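Local coordinates for phosphotriesterase family protein (Listeria monocytogenes serotype 4b str. H7858, PDB 3PNZ) that probably hydrolyses phosphorylated sugar lactones, acting as a zinc-containing lactonase with the amidohydrolase (TIM-barrel) fold, at residues A[73-78]-A[146-151]; A[32-37]-A[102-107]; A[158-163]-A[191-196]; A[130-135]-A[170-175]. All coordinates share one frame; numbering follows the deposited sequence.

How the interactions relate
Going from the N terminus, 32-37 closes first onto 102-107 (interaction 2), joining the end of helix 30-33 to the loop after strand 88-92. Within the span 32-107, 73-78 opens interaction 1 and closes at 146-151, so the two cross. They also touch, Lys106 NZ lying beside Arg73 O. Interaction 4 starts at 130-135, before interaction 1 has closed, and ends at 170-175. It crosses interaction 1 and also interaction 3, in which 158-163 meets 191-196. Ile162 and Ile170 bring interactions 3 and 4 into contact. Interactions 1 and 3 tie helix starts to loops of the TIM barrel, interaction 2 ties a helix end to a loop, and interaction 4 joins two outer helices.

Interaction 1 of 4, residues A[73-78]-A[146-151]; sequences RRVLDV and TPYKAG
Thr146 OG1 is gripped by two polar partners and is also touched by Val75. Tyr148 N donates to Thr146 OG1 at 3.2 Å, which makes an ST turn. The hydroxyl also hydrogen bonds to the carbonyl O of Leu143. Val75 CG1 lies 3.6 Å from Thr146 OG1, an apolar methyl against an oxygen that is already satisfied. In the TIM-barrel fold this joins the first turn of helix 75-85 to the loop that leads into strand 150-152. That helix is the crossover from strand 62-65 to strand 88-92.

The Thr146 hydroxyl sits between the backbone N and the carbonyl carbon (chi1 78°). This torsion places Thr146 CG2 beside the backbone N, where it meets Leu76 CD2 at 3.8 Å. Thr146 thus turns its oxygen to Val75 and its methyl to Leu76. Val75 CG1 also packs on Tyr148 CB at 4.0 Å, the two side chains running alongside with their ends pointing opposite ways. Tyr148 makes a further edge-to-face contact with Tyr8. The Leu76 side chain lies roughly perpendicular to that of Tyr148. Leu76 CD2 lies at the ring edge, near its plane, 3.7 Å from Tyr148 CE2.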
loop_
_atom_site.group_PDB
_atom_site.type_symbol
_atom_site.label_atom_id
_atom_site.label_comp_id
_atom_site.label_asym_id
_atom_site.label_seq_id
_atom_site.Cartn_x
_atom_site.Cartn_y
_atom_site.Cartn_z
ATOM N N ARG A 73 -6.994 -11.426 -3.196
ATOM C CA ARG A 73 -7.987 -10.379 -3.056
ATOM C C ARG A 73 -9.392 -10.940 -2.861
ATOM O O ARG A 73 -9.730 -12.006 -3.382
ATOM C CB ARG A 73 -7.993 -9.474 -4.286
ATOM C CG ARG A 73 -6.652 -8.853 -4.653
ATOM C CD ARG A 73 -6.934 -7.707 -5.605
ATOM N NE ARG A 73 -5.773 -7.056 -6.200
ATOM C CZ ARG A 73 -5.327 -7.299 -7.431
ATOM N NH1 ARG A 73 -5.903 -8.230 -8.190
ATOM N NH2 ARG A 73 -4.294 -6.622 -7.904
ATOM N N ARG A 74 -10.190 -10.204 -2.096
ATOM C CA ARG A 74 -11.629 -10.422 -2.001
ATOM C C ARG A 74 -12.311 -9.096 -2.352
ATOM O O ARG A 74 -12.902 -8.432 -1.496
ATOM C CB ARG A 74 -12.002 -10.887 -0.590
ATOM C CG ARG A 74 -11.496 -12.286 -0.247
ATOM C CD ARG A 74 -12.007 -13.285 -1.269
ATOM N NE ARG A 74 -11.722 -14.680 -0.936
ATOM C CZ ARG A 74 -10.649 -15.356 -1.339
ATOM N NH1 ARG A 74 -9.712 -14.774 -2.087
ATOM N NH2 ARG A 74 -10.507 -16.625 -0.986
ATOM N N VAL A 75 -12.197 -8.706 -3.618
ATOM C CA VAL A 75 -12.612 -7.378 -4.064
ATOM C C VAL A 75 -14.092 -7.094 -3.810
ATOM O O VAL A 75 -14.453 -5.992 -3.394
ATOM C CB VAL A 75 -12.282 -7.159 -5.552
ATOM C CG1 VAL A 75 -12.753 -5.784 -6.015
ATOM C CG2 VAL A 75 -10.784 -7.315 -5.782
ATOM N N LEU A 76 -14.953 -8.076 -4.052
ATOM C CA LEU A 76 -16.380 -7.853 -3.836
ATOM C C LEU A 76 -16.699 -7.578 -2.368
ATOM O O LEU A 76 -17.568 -6.766 -2.060
ATOM C CB LEU A 76 -17.218 -9.021 -4.373
ATOM C CG LEU A 76 -17.126 -9.228 -5.888
ATOM C CD1 LEU A 76 -17.898 -10.469 -6.316
ATOM C CD2 LEU A 76 -17.623 -7.991 -6.624
ATOM N N ASP A 77 -15.988 -8.244 -1.458
ATOM C CA ASP A 77 -16.204 -8.023 -0.029
ATOM C C ASP A 77 -15.744 -6.626 0.372
ATOM O O ASP A 77 -16.405 -5.938 1.145
ATOM C CB ASP A 77 -15.453 -9.071 0.805
ATOM C CG ASP A 77 -16.060 -10.463 0.694
ATOM O OD1 ASP A 77 -17.286 -10.599 0.897
ATOM O OD2 ASP A 77 -15.312 -11.424 0.418
ATOM N N VAL A 78 -14.591 -6.216 -0.143
ATOM C CA VAL A 78 -14.080 -4.881 0.147
ATOM C C VAL A 78 -15.010 -3.801 -0.416
ATOM O O VAL A 78 -15.283 -2.799 0.239
ATOM C CB VAL A 78 -12.637 -4.710 -0.376
ATOM C CG1 VAL A 78 -12.155 -3.278 -0.187
ATOM C CG2 VAL A 78 -11.705 -5.692 0.346
ATOM N N THR A 146 -14.269 -7.950 -11.766
ATOM C CA THR A 146 -15.277 -7.076 -11.172
ATOM C C THR A 146 -15.211 -5.704 -11.836
ATOM O O THR A 146 -14.262 -5.411 -12.568
ATOM C CB THR A 146 -15.049 -6.895 -9.655
ATOM O OG1 THR A 146 -13.984 -5.953 -9.446
ATOM C CG2 THR A 146 -14.707 -8.236 -8.986
ATOM N N PRO A 147 -16.211 -4.849 -11.574
ATOM C CA PRO A 147 -16.187 -3.488 -12.120
ATOM C C PRO A 147 -15.422 -2.501 -11.244
ATOM O O PRO A 147 -15.441 -1.305 -11.534
ATOM C CB PRO A 147 -17.672 -3.082 -12.126
ATOM C CG PRO A 147 -18.439 -4.275 -11.594
ATOM C CD PRO A 147 -17.466 -5.123 -10.860
ATOM N N TYR A 148 -14.766 -2.978 -10.192
ATOM C CA TYR A 148 -14.077 -2.074 -9.282
ATOM C C TYR A 148 -12.620 -1.918 -9.696
ATOM O O TYR A 148 -11.836 -2.860 -9.602
ATOM C CB TYR A 148 -14.217 -2.572 -7.839
ATOM C CG TYR A 148 -15.671 -2.804 -7.484
ATOM C CD1 TYR A 148 -16.530 -1.730 -7.271
ATOM C CD2 TYR A 148 -16.192 -4.088 -7.399
ATOM C CE1 TYR A 148 -17.875 -1.933 -6.970
ATOM C CE2 TYR A 148 -17.531 -4.301 -7.096
ATOM C CZ TYR A 148 -18.365 -3.220 -6.882
ATOM O OH TYR A 148 -19.697 -3.424 -6.579
ATOM N N LYS A 149 -12.273 -0.727 -10.172
ATOM C CA LYS A 149 -10.951 -0.483 -10.734
ATOM C C LYS A 149 -9.933 -0.126 -9.659
ATOM O O LYS A 149 -10.271 0.489 -8.658
ATOM C CB LYS A 149 -11.007 0.655 -11.752
ATOM C CG LYS A 149 -12.102 0.507 -12.804
ATOM C CD LYS A 149 -12.190 1.756 -13.659
ATOM C CE LYS A 149 -13.495 1.808 -14.424
ATOM N NZ LYS A 149 -13.692 3.165 -15.002
ATOM N N ALA A 150 -8.681 -0.492 -9.898
ATOM C CA ALA A 150 -7.584 -0.097 -9.025
ATOM C C ALA A 150 -7.177 1.356 -9.269
ATOM O O ALA A 150 -7.317 1.881 -10.385
ATOM C CB ALA A 150 -6.402 -1.008 -9.252
ATOM N N GLY A 151 -6.650 1.993 -8.225
ATOM C CA GLY A 151 -6.218 3.376 -8.297
ATOM C C GLY A 151 -4.720 3.552 -8.107
ATOM O O GLY A 151 -4.219 4.670 -8.046
#

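Interaction 2 of 4, residues A[32-37]-A[102-107]; sequences WQERDA and DGKIKP
Glu34 stretches out beyond CG (chi2 167°), and this carries its carboxylate to the backbone of Lys104. Asp102 has CG anti to its own backbone N (chi1 180°), which turns its carboxylate to the guanidinium of Arg35. Lys104 N donates to Glu34 OE2 at 2.8 Å in a nearly straight bond. OE2 uses its syn lone pair, on the side of the other oxygen. Glu34 OE2 also lies 3.4 Å from Lys104 CB.

Arg35 NH2 forms a salt bridge with Asp102 OD2 at 3.1 Å. The oxygen lies in the guanidinium plane, at its edge. The donor, however, stands above the carboxylate plane, and the two planes are 83° apart. Both Glu34 and Arg35 sit where helix 30-33 ends in a Schellman motif, with Asp36 as its C-prime residue. Their partners lie in the loop after strand 88-92 of the barrel. Arg35 NH1 is also bound by Tyr31 O, and the Tyr31 ring makes a cation-pi contact with Arg35.

One water donates to Glu34 OE1 at 2.6 Å and to Asp102 OD2 at 2.7 Å, while it accepts from Arg35 NH1. It bridges two carboxylates whose like charges would probably repel. A second water donates to Glu34 OE1 and to Asp102 O, the latter at 2.8 Å.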
loop_
_atom_site.group_PDB
_atom_site.type_symbol
_atom_site.label_atom_id
_atom_site.label_comp_id
_atom_site.label_asym_id
_atom_site.label_seq_id
_atom_site.Cartn_x
_atom_site.Cartn_y
_atom_site.Cartn_z
ATOM N N TRP A 32 -0.040 -18.197 2.079
ATOM C CA TRP A 32 -0.236 -18.391 3.514
ATOM C C TRP A 32 -1.348 -19.394 3.828
ATOM O O TRP A 32 -1.217 -20.209 4.746
ATOM C CB TRP A 32 -0.488 -17.051 4.212
ATOM C CG TRP A 32 0.725 -16.169 4.220
ATOM C CD1 TRP A 32 0.831 -14.902 3.712
ATOM C CD2 TRP A 32 2.011 -16.492 4.759
ATOM N NE1 TRP A 32 2.106 -14.421 3.905
ATOM C CE2 TRP A 32 2.849 -15.377 4.547
ATOM C CE3 TRP A 32 2.536 -17.620 5.404
ATOM C CZ2 TRP A 32 4.179 -15.354 4.957
ATOM C CZ3 TRP A 32 3.863 -17.595 5.810
ATOM C CH2 TRP A 32 4.667 -16.472 5.582
ATOM N N GLN A 33 -2.434 -19.331 3.061
ATOM C CA GLN A 33 -3.533 -20.277 3.204
ATOM C C GLN A 33 -3.032 -21.715 3.045
ATOM O O GLN A 33 -3.413 -22.610 3.799
ATOM C CB GLN A 33 -4.609 -19.989 2.153
ATOM C CG GLN A 33 -5.876 -20.813 2.313
ATOM C CD GLN A 33 -6.822 -20.644 1.143
ATOM O OE1 GLN A 33 -6.394 -20.568 -0.012
ATOM N NE2 GLN A 33 -8.117 -20.590 1.431
ATOM N N GLU A 34 -2.173 -21.927 2.058
ATOM C CA GLU A 34 -1.636 -23.255 1.795
ATOM C C GLU A 34 -0.743 -23.739 2.932
ATOM O O GLU A 34 -0.518 -24.940 3.076
ATOM C CB GLU A 34 -0.882 -23.274 0.463
ATOM C CG GLU A 34 -1.808 -23.110 -0.745
ATOM C CD GLU A 34 -1.066 -22.817 -2.035
ATOM O OE1 GLU A 34 0.086 -23.273 -2.180
ATOM O OE2 GLU A 34 -1.642 -22.130 -2.909
ATOM N N ARG A 35 -0.245 -22.808 3.744
ATOM C CA ARG A 35 0.649 -23.154 4.850
ATOM C C ARG A 35 -0.042 -23.075 6.203
ATOM O O ARG A 35 0.611 -23.107 7.248
ATOM C CB ARG A 35 1.890 -22.265 4.839
ATOM C CG ARG A 35 2.882 -22.678 3.772
ATOM C CD ARG A 35 3.915 -21.613 3.488
ATOM N NE ARG A 35 4.815 -22.068 2.435
ATOM C CZ ARG A 35 4.454 -22.205 1.164
ATOM N NH1 ARG A 35 3.210 -21.916 0.790
ATOM N NH2 ARG A 35 5.333 -22.629 0.269
ATOM N N ASP A 36 -1.361 -22.962 6.168
ATOM C CA ASP A 36 -2.171 -22.919 7.376
ATOM C C ASP A 36 -1.803 -21.765 8.302
ATOM O O ASP A 36 -2.074 -21.826 9.500
ATOM C CB ASP A 36 -2.071 -24.250 8.130
ATOM C CG ASP A 36 -2.670 -25.404 7.352
ATOM O OD1 ASP A 36 -3.844 -25.296 6.937
ATOM O OD2 ASP A 36 -1.966 -26.420 7.157
ATOM N N ALA A 37 -1.198 -20.714 7.749
ATOM C CA ALA A 37 -0.906 -19.509 8.527
ATOM C C ALA A 37 -2.173 -18.664 8.680
ATOM O O ALA A 37 -2.315 -17.592 8.071
ATOM C CB ALA A 37 0.212 -18.708 7.873
ATOM N N ASP A 102 4.681 -18.733 -5.096
ATOM C CA ASP A 102 4.577 -20.186 -5.026
ATOM C C ASP A 102 3.109 -20.587 -4.913
ATOM O O ASP A 102 2.737 -21.717 -5.237
ATOM C CB ASP A 102 5.366 -20.723 -3.832
ATOM C CG ASP A 102 5.288 -22.237 -3.712
ATOM O OD1 ASP A 102 5.880 -22.938 -4.563
ATOM O OD2 ASP A 102 4.639 -22.725 -2.759
ATOM N N GLY A 103 2.281 -19.651 -4.451
ATOM C CA GLY A 103 0.863 -19.895 -4.264
ATOM C C GLY A 103 0.138 -20.292 -5.536
ATOM O O GLY A 103 0.512 -19.881 -6.638
ATOM N N LYS A 104 -0.903 -21.100 -5.379
ATOM C CA LYS A 104 -1.711 -21.531 -6.514
ATOM C C LYS A 104 -2.656 -20.444 -7.026
ATOM O O LYS A 104 -3.237 -19.680 -6.253
ATOM C CB LYS A 104 -2.500 -22.794 -6.159
ATOM C CG LYS A 104 -1.638 -24.036 -6.066
ATOM C CD LYS A 104 -2.465 -25.252 -5.688
ATOM C CE LYS A 104 -1.610 -26.509 -5.661
ATOM N NZ LYS A 104 -2.411 -27.713 -5.299
ATOM N N ILE A 105 -2.798 -20.386 -8.342
ATOM C CA ILE A 105 -3.720 -19.455 -8.970
ATOM C C ILE A 105 -5.147 -19.951 -8.805
ATOM O O ILE A 105 -5.460 -21.095 -9.150
ATOM C CB ILE A 105 -3.381 -19.284 -10.455
ATOM C CG1 ILE A 105 -2.040 -18.556 -10.588
ATOM C CG2 ILE A 105 -4.499 -18.538 -11.185
ATOM C CD1 ILE A 105 -1.517 -18.493 -11.998
ATOM N N LYS A 106 -6.006 -19.098 -8.258
ATOM C CA LYS A 106 -7.394 -19.476 -8.020
ATOM C C LYS A 106 -8.148 -19.590 -9.344
ATOM O O LYS A 106 -7.741 -19.003 -10.351
ATOM C CB LYS A 106 -8.078 -18.485 -7.075
ATOM C CG LYS A 106 -8.076 -17.042 -7.555
ATOM C CD LYS A 106 -8.663 -16.123 -6.497
ATOM C CE LYS A 106 -8.742 -14.679 -6.972
ATOM N NZ LYS A 106 -9.266 -13.786 -5.890
ATOM N N PRO A 107 -9.245 -20.359 -9.349
ATOM C CA PRO A 107 -10.000 -20.622 -10.578
ATOM C C PRO A 107 -10.484 -19.342 -11.251
ATOM O O PRO A 107 -10.490 -19.268 -12.479
ATOM C CB PRO A 107 -11.201 -21.435 -10.084
ATOM C CG PRO A 107 -10.735 -22.066 -8.817
ATOM C CD PRO A 107 -9.821 -21.059 -8.186
HETATM O O HOH W 1 2.294 -21.893 -1.835
HETATM O O HOH W 2 1.312 -23.990 -4.569
#

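Interaction 3 of 4, residues A[158-163]-A[191-196]; sequences GYNMIT and GTMALE
Met193, Thr192 and Ile162 bury the most surface here. Thr192 carries the polar part. Thr192 OG1 accepts from Asn160 N at 3.0 Å in a nearly straight bond, and it also hydrogen bonds to Glu189 O. Asn160 OD1 comes across the other branch, 3.4 Å from Thr192 CG2. Asn160 belongs to the type II beta turn from Gly158 to Met161. A water completes the link, donating to Gly158 O at 2.7 Å and to Thr192 O at 2.8 Å.

Met193 is bent at chi2 and chi3 (-51° and -74°), which folds it along the turn backbone. CG lies near Met161 N, and Met193 SD is 3.5 Å from Asn160 C. The terminal Met193 CE then reaches Ile162 CG1 at 3.8 Å. The side chains of Ile162 and Met193 lie side by side and run in opposing senses. Beyond them, Ile162 CD1 packs on Glu196 CB at 3.6 Å, in the first turn of helix 194-203.

The two segments come from the loops after barrel strands 150-152 and 184-186. Carboxylated Lys154 and His187, both zinc ligands, lie in the same two connections. Thr192 thus holds the turn by its hydroxyl directly and by its carbonyl through water, while Met193 and Ile162 add apolar packing beside it.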
loop_
_atom_site.group_PDB
_atom_site.type_symbol
_atom_site.label_atom_id
_atom_site.label_comp_id
_atom_site.label_asym_id
_atom_site.label_seq_id
_atom_site.Cartn_x
_atom_site.Cartn_y
_atom_site.Cartn_z
ATOM N N GLY A 158 12.657 -8.304 -2.921
ATOM C CA GLY A 158 12.984 -9.173 -1.801
ATOM C C GLY A 158 13.977 -8.601 -0.813
ATOM O O GLY A 158 14.413 -7.445 -0.930
ATOM N N TYR A 159 14.343 -9.421 0.171
ATOM C CA TYR A 159 15.245 -8.955 1.213
ATOM C C TYR A 159 16.661 -8.802 0.662
ATOM O O TYR A 159 17.348 -9.792 0.394
ATOM C CB TYR A 159 15.241 -9.899 2.413
ATOM C CG TYR A 159 16.265 -9.485 3.442
ATOM C CD1 TYR A 159 16.142 -8.272 4.113
ATOM C CD2 TYR A 159 17.358 -10.296 3.734
ATOM C CE1 TYR A 159 17.078 -7.875 5.055
ATOM C CE2 TYR A 159 18.303 -9.908 4.674
ATOM C CZ TYR A 159 18.157 -8.700 5.329
ATOM O OH TYR A 159 19.099 -8.305 6.247
ATOM N N ASN A 160 17.098 -7.556 0.511
ATOM C CA ASN A 160 18.411 -7.251 -0.046
ATOM C C ASN A 160 18.634 -7.862 -1.427
ATOM O O ASN A 160 19.763 -8.182 -1.801
ATOM C CB ASN A 160 19.535 -7.650 0.929
ATOM C CG ASN A 160 19.928 -6.513 1.852
ATOM O OD1 ASN A 160 19.516 -5.365 1.659
ATOM N ND2 ASN A 160 20.752 -6.818 2.845
ATOM N N MET A 161 17.541 -8.026 -2.177
ATOM C CA MET A 161 17.577 -8.670 -3.493
ATOM C C MET A 161 16.572 -8.020 -4.454
ATOM O O MET A 161 15.476 -7.644 -4.035
ATOM C CB MET A 161 17.213 -10.158 -3.359
ATOM C CG MET A 161 18.212 -11.035 -2.587
ATOM S SD MET A 161 17.633 -12.735 -2.329
ATOM C CE MET A 161 16.442 -12.516 -1.010
ATOM N N ILE A 162 16.944 -7.886 -5.728
ATOM C CA ILE A 162 15.956 -7.692 -6.784
ATOM C C ILE A 162 16.261 -8.808 -7.772
ATOM O O ILE A 162 17.272 -8.769 -8.469
ATOM C CB ILE A 162 16.037 -6.321 -7.457
ATOM C CG1 ILE A 162 15.771 -5.212 -6.437
ATOM C CG2 ILE A 162 15.008 -6.236 -8.609
ATOM C CD1 ILE A 162 15.665 -3.823 -7.069
ATOM N N THR A 163 15.417 -9.830 -7.787
ATOM C CA THR A 163 15.631 -10.966 -8.677
ATOM C C THR A 163 15.259 -10.587 -10.107
ATOM O O THR A 163 14.576 -9.583 -10.331
ATOM C CB THR A 163 14.788 -12.170 -8.255
ATOM O OG1 THR A 163 13.397 -11.871 -8.446
ATOM C CG2 THR A 163 15.038 -12.516 -6.787
ATOM N N GLY A 191 12.417 -2.851 4.308
ATOM C CA GLY A 191 12.894 -1.524 3.954
ATOM C C GLY A 191 14.161 -1.491 3.118
ATOM O O GLY A 191 14.833 -0.457 3.044
ATOM N N THR A 192 14.494 -2.611 2.480
ATOM C CA THR A 192 15.684 -2.673 1.637
ATOM C C THR A 192 15.398 -2.456 0.144
ATOM O O THR A 192 14.274 -2.631 -0.328
ATOM C CB THR A 192 16.411 -4.025 1.795
ATOM O OG1 THR A 192 15.592 -5.072 1.256
ATOM C CG2 THR A 192 16.700 -4.312 3.268
ATOM N N MET A 193 16.445 -2.057 -0.572
ATOM C CA MET A 193 16.481 -2.016 -2.035
ATOM C C MET A 193 15.780 -0.807 -2.654
ATOM O O MET A 193 15.585 -0.765 -3.867
ATOM C CB MET A 193 15.948 -3.313 -2.648
ATOM C CG MET A 193 16.676 -4.573 -2.153
ATOM S SD MET A 193 18.493 -4.470 -2.284
ATOM C CE MET A 193 18.715 -4.661 -4.043
ATOM N N ALA A 194 15.434 0.190 -1.843
ATOM C CA ALA A 194 14.759 1.363 -2.412
ATOM C C ALA A 194 15.580 2.034 -3.511
ATOM O O ALA A 194 15.042 2.407 -4.554
ATOM C CB ALA A 194 14.393 2.368 -1.328
ATOM N N LEU A 195 16.882 2.197 -3.288
ATOM C CA LEU A 195 17.703 2.889 -4.272
ATOM C C LEU A 195 17.833 2.096 -5.569
ATOM O O LEU A 195 17.916 2.679 -6.654
ATOM C CB LEU A 195 19.076 3.223 -3.697
ATOM C CG LEU A 195 19.037 4.146 -2.476
ATOM C CD1 LEU A 195 20.449 4.292 -1.903
ATOM C CD2 LEU A 195 18.438 5.504 -2.834
ATOM N N GLU A 196 17.854 0.769 -5.453
ATOM C CA GLU A 196 17.908 -0.078 -6.636
ATOM C C GLU A 196 16.572 -0.097 -7.391
ATOM O O GLU A 196 16.559 -0.132 -8.625
ATOM C CB GLU A 196 18.361 -1.494 -6.283
ATOM C CG GLU A 196 19.829 -1.555 -5.834
ATOM C CD GLU A 196 20.043 -1.091 -4.403
ATOM O OE1 GLU A 196 19.056 -0.883 -3.668
ATOM O OE2 GLU A 196 21.216 -0.944 -3.997
HETATM O O HOH W 3 13.106 -5.089 -1.078
#

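Interaction 4 of 4, residues A[130-135]-A[170-175]; sequences KLTEFV and IRAVAR
Thr132 and Ala172 make the polar part of this helix crossing. Thr132 OG1 lies 2.9 Å from Ala172 O, a hydrogen bond that is not settled. The hydroxyl stands beside its own backbone N (chi1 -65°). Its single proton has two carbonyls within reach, Ala172 O and Thr128 O one turn back, and the geometry does not settle which takes it.

The apolar contacts lie around this point. Leu131 CB meets Ala172 CB at 3.8 Å. The Thr132 methyl, CG2, lies 4.1 Å from Arg175 CB. Val135 CG2 and Val173 CG2 approach more loosely, at 4.4 Å. The small alanine lets the backbones come close, with Thr132 CA only 4.6 Å from Ala172 CA. The axes of the two segments approach to 8.1 Å and cross at -52°.

The two arginines of 170-175 point their charged ends away from the contact. Arg175 runs extended, and its NE is held by Glu204. Arg171 CB lies 3.8 Å above one face of the Arg175 guanidinium, toward its rim.

Val135 and Val173 both also touch Val153, just after strand 150-152. Helices 128-140 and 164-180 flank that strand in sequence, and their close packing is that of neighbouring helices in the outer layer of a TIM barrel.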
loop_
_atom_site.group_PDB
_atom_site.type_symbol
_atom_site.label_atom_id
_atom_site.label_comp_id
_atom_site.label_asym_id
_atom_site.label_seq_id
_atom_site.Cartn_x
_atom_site.Cartn_y
_atom_site.Cartn_z
ATOM N N LYS A 130 2.706 -8.413 -21.874
ATOM C CA LYS A 130 1.456 -9.035 -21.462
ATOM C C LYS A 130 1.201 -8.840 -19.969
ATOM O O LYS A 130 0.060 -8.721 -19.540
ATOM C CB LYS A 130 1.445 -10.521 -21.828
ATOM C CG LYS A 130 1.212 -10.776 -23.315
ATOM C CD LYS A 130 -0.167 -10.286 -23.724
ATOM C CE LYS A 130 -0.399 -10.425 -25.226
ATOM N NZ LYS A 130 -1.707 -9.830 -25.626
ATOM N N LEU A 131 2.264 -8.807 -19.172
ATOM C CA LEU A 131 2.103 -8.484 -17.759
ATOM C C LEU A 131 1.626 -7.037 -17.609
ATOM O O LEU A 131 0.765 -6.737 -16.779
ATOM C CB LEU A 131 3.403 -8.741 -16.978
ATOM C CG LEU A 131 3.784 -10.221 -16.824
ATOM C CD1 LEU A 131 5.149 -10.362 -16.128
ATOM C CD2 LEU A 131 2.709 -10.994 -16.068
ATOM N N THR A 132 2.176 -6.146 -18.425
ATOM C CA THR A 132 1.719 -4.763 -18.441
ATOM C C THR A 132 0.220 -4.705 -18.756
ATOM O O THR A 132 -0.532 -4.028 -18.070
ATOM C CB THR A 132 2.509 -3.924 -19.449
ATOM O OG1 THR A 132 3.883 -3.850 -19.034
ATOM C CG2 THR A 132 1.926 -2.508 -19.554
ATOM N N GLU A 133 -0.210 -5.441 -19.777
ATOM C CA GLU A 133 -1.626 -5.459 -20.151
ATOM C C GLU A 133 -2.514 -5.844 -18.973
ATOM O O GLU A 133 -3.573 -5.250 -18.758
ATOM C CB GLU A 133 -1.878 -6.421 -21.310
ATOM C CG GLU A 133 -1.188 -6.051 -22.603
ATOM C CD GLU A 133 -1.713 -6.855 -23.785
ATOM O OE1 GLU A 133 -2.776 -7.503 -23.638
ATOM O OE2 GLU A 133 -1.061 -6.835 -24.854
ATOM N N PHE A 134 -2.086 -6.858 -18.226
ATOM C CA PHE A 134 -2.818 -7.312 -17.051
ATOM C C PHE A 134 -3.002 -6.187 -16.027
ATOM O O PHE A 134 -4.108 -5.962 -15.521
ATOM C CB PHE A 134 -2.105 -8.507 -16.399
ATOM C CG PHE A 134 -2.531 -8.750 -14.984
ATOM C CD1 PHE A 134 -3.711 -9.418 -14.709
ATOM C CD2 PHE A 134 -1.765 -8.283 -13.926
ATOM C CE1 PHE A 134 -4.120 -9.621 -13.405
ATOM C CE2 PHE A 134 -2.164 -8.486 -12.619
ATOM C CZ PHE A 134 -3.343 -9.154 -12.358
ATOM N N VAL A 135 -1.918 -5.478 -15.728
ATOM C CA VAL A 135 -1.961 -4.390 -14.759
ATOM C C VAL A 135 -2.820 -3.237 -15.281
ATOM O O VAL A 135 -3.625 -2.672 -14.550
ATOM C CB VAL A 135 -0.541 -3.883 -14.408
ATOM C CG1 VAL A 135 -0.607 -2.709 -13.435
ATOM C CG2 VAL A 135 0.306 -5.020 -13.825
ATOM N N ILE A 170 8.773 -5.038 -12.131
ATOM C CA ILE A 170 8.960 -3.597 -11.977
ATOM C C ILE A 170 8.785 -2.906 -13.324
ATOM O O ILE A 170 8.094 -1.894 -13.427
ATOM C CB ILE A 170 10.352 -3.218 -11.412
ATOM C CG1 ILE A 170 10.578 -3.883 -10.048
ATOM C CG2 ILE A 170 10.479 -1.691 -11.316
ATOM C CD1 ILE A 170 11.933 -3.523 -9.420
ATOM N N ARG A 171 9.414 -3.458 -14.358
ATOM C CA ARG A 171 9.322 -2.863 -15.687
ATOM C C ARG A 171 7.888 -2.940 -16.225
ATOM O O ARG A 171 7.408 -1.991 -16.832
ATOM C CB ARG A 171 10.335 -3.497 -16.654
ATOM C CG ARG A 171 11.773 -3.316 -16.199
ATOM C CD ARG A 171 12.792 -3.739 -17.259
ATOM N NE ARG A 171 14.137 -3.824 -16.688
ATOM C CZ ARG A 171 14.955 -2.789 -16.543
ATOM N NH1 ARG A 171 14.580 -1.578 -16.932
ATOM N NH2 ARG A 171 16.159 -2.964 -16.012
ATOM N N ALA A 172 7.198 -4.049 -15.965
ATOM C CA ALA A 172 5.806 -4.204 -16.407
ATOM C C ALA A 172 4.924 -3.135 -15.762
ATOM O O ALA A 172 4.068 -2.530 -16.413
ATOM C CB ALA A 172 5.289 -5.595 -16.062
ATOM N N VAL A 173 5.145 -2.898 -14.475
ATOM C CA VAL A 173 4.368 -1.910 -13.732
ATOM C C VAL A 173 4.703 -0.478 -14.150
ATOM O O VAL A 173 3.806 0.359 -14.286
ATOM C CB VAL A 173 4.558 -2.098 -12.215
ATOM C CG1 VAL A 173 3.996 -0.917 -11.448
ATOM C CG2 VAL A 173 3.894 -3.397 -11.783
ATOM N N ALA A 174 5.989 -0.199 -14.374
ATOM C CA ALA A 174 6.399 1.108 -14.874
ATOM C C ALA A 174 5.687 1.406 -16.195
ATOM O O ALA A 174 5.162 2.497 -16.414
ATOM C CB ALA A 174 7.910 1.167 -15.048
ATOM N N ARG A 175 5.654 0.412 -17.067
ATOM C CA ARG A 175 5.026 0.589 -18.369
ATOM C C ARG A 175 3.509 0.713 -18.247
ATOM O O ARG A 175 2.877 1.427 -19.031
ATOM C CB ARG A 175 5.475 -0.524 -19.312
ATOM C CG ARG A 175 6.980 -0.433 -19.572
ATOM C CD ARG A 175 7.549 -1.682 -20.213
ATOM N NE ARG A 175 9.004 -1.694 -20.101
ATOM C CZ ARG A 175 9.786 -2.634 -20.629
ATOM N NH1 ARG A 175 9.250 -3.636 -21.315
ATOM N NH2 ARG A 175 11.104 -2.564 -20.471
#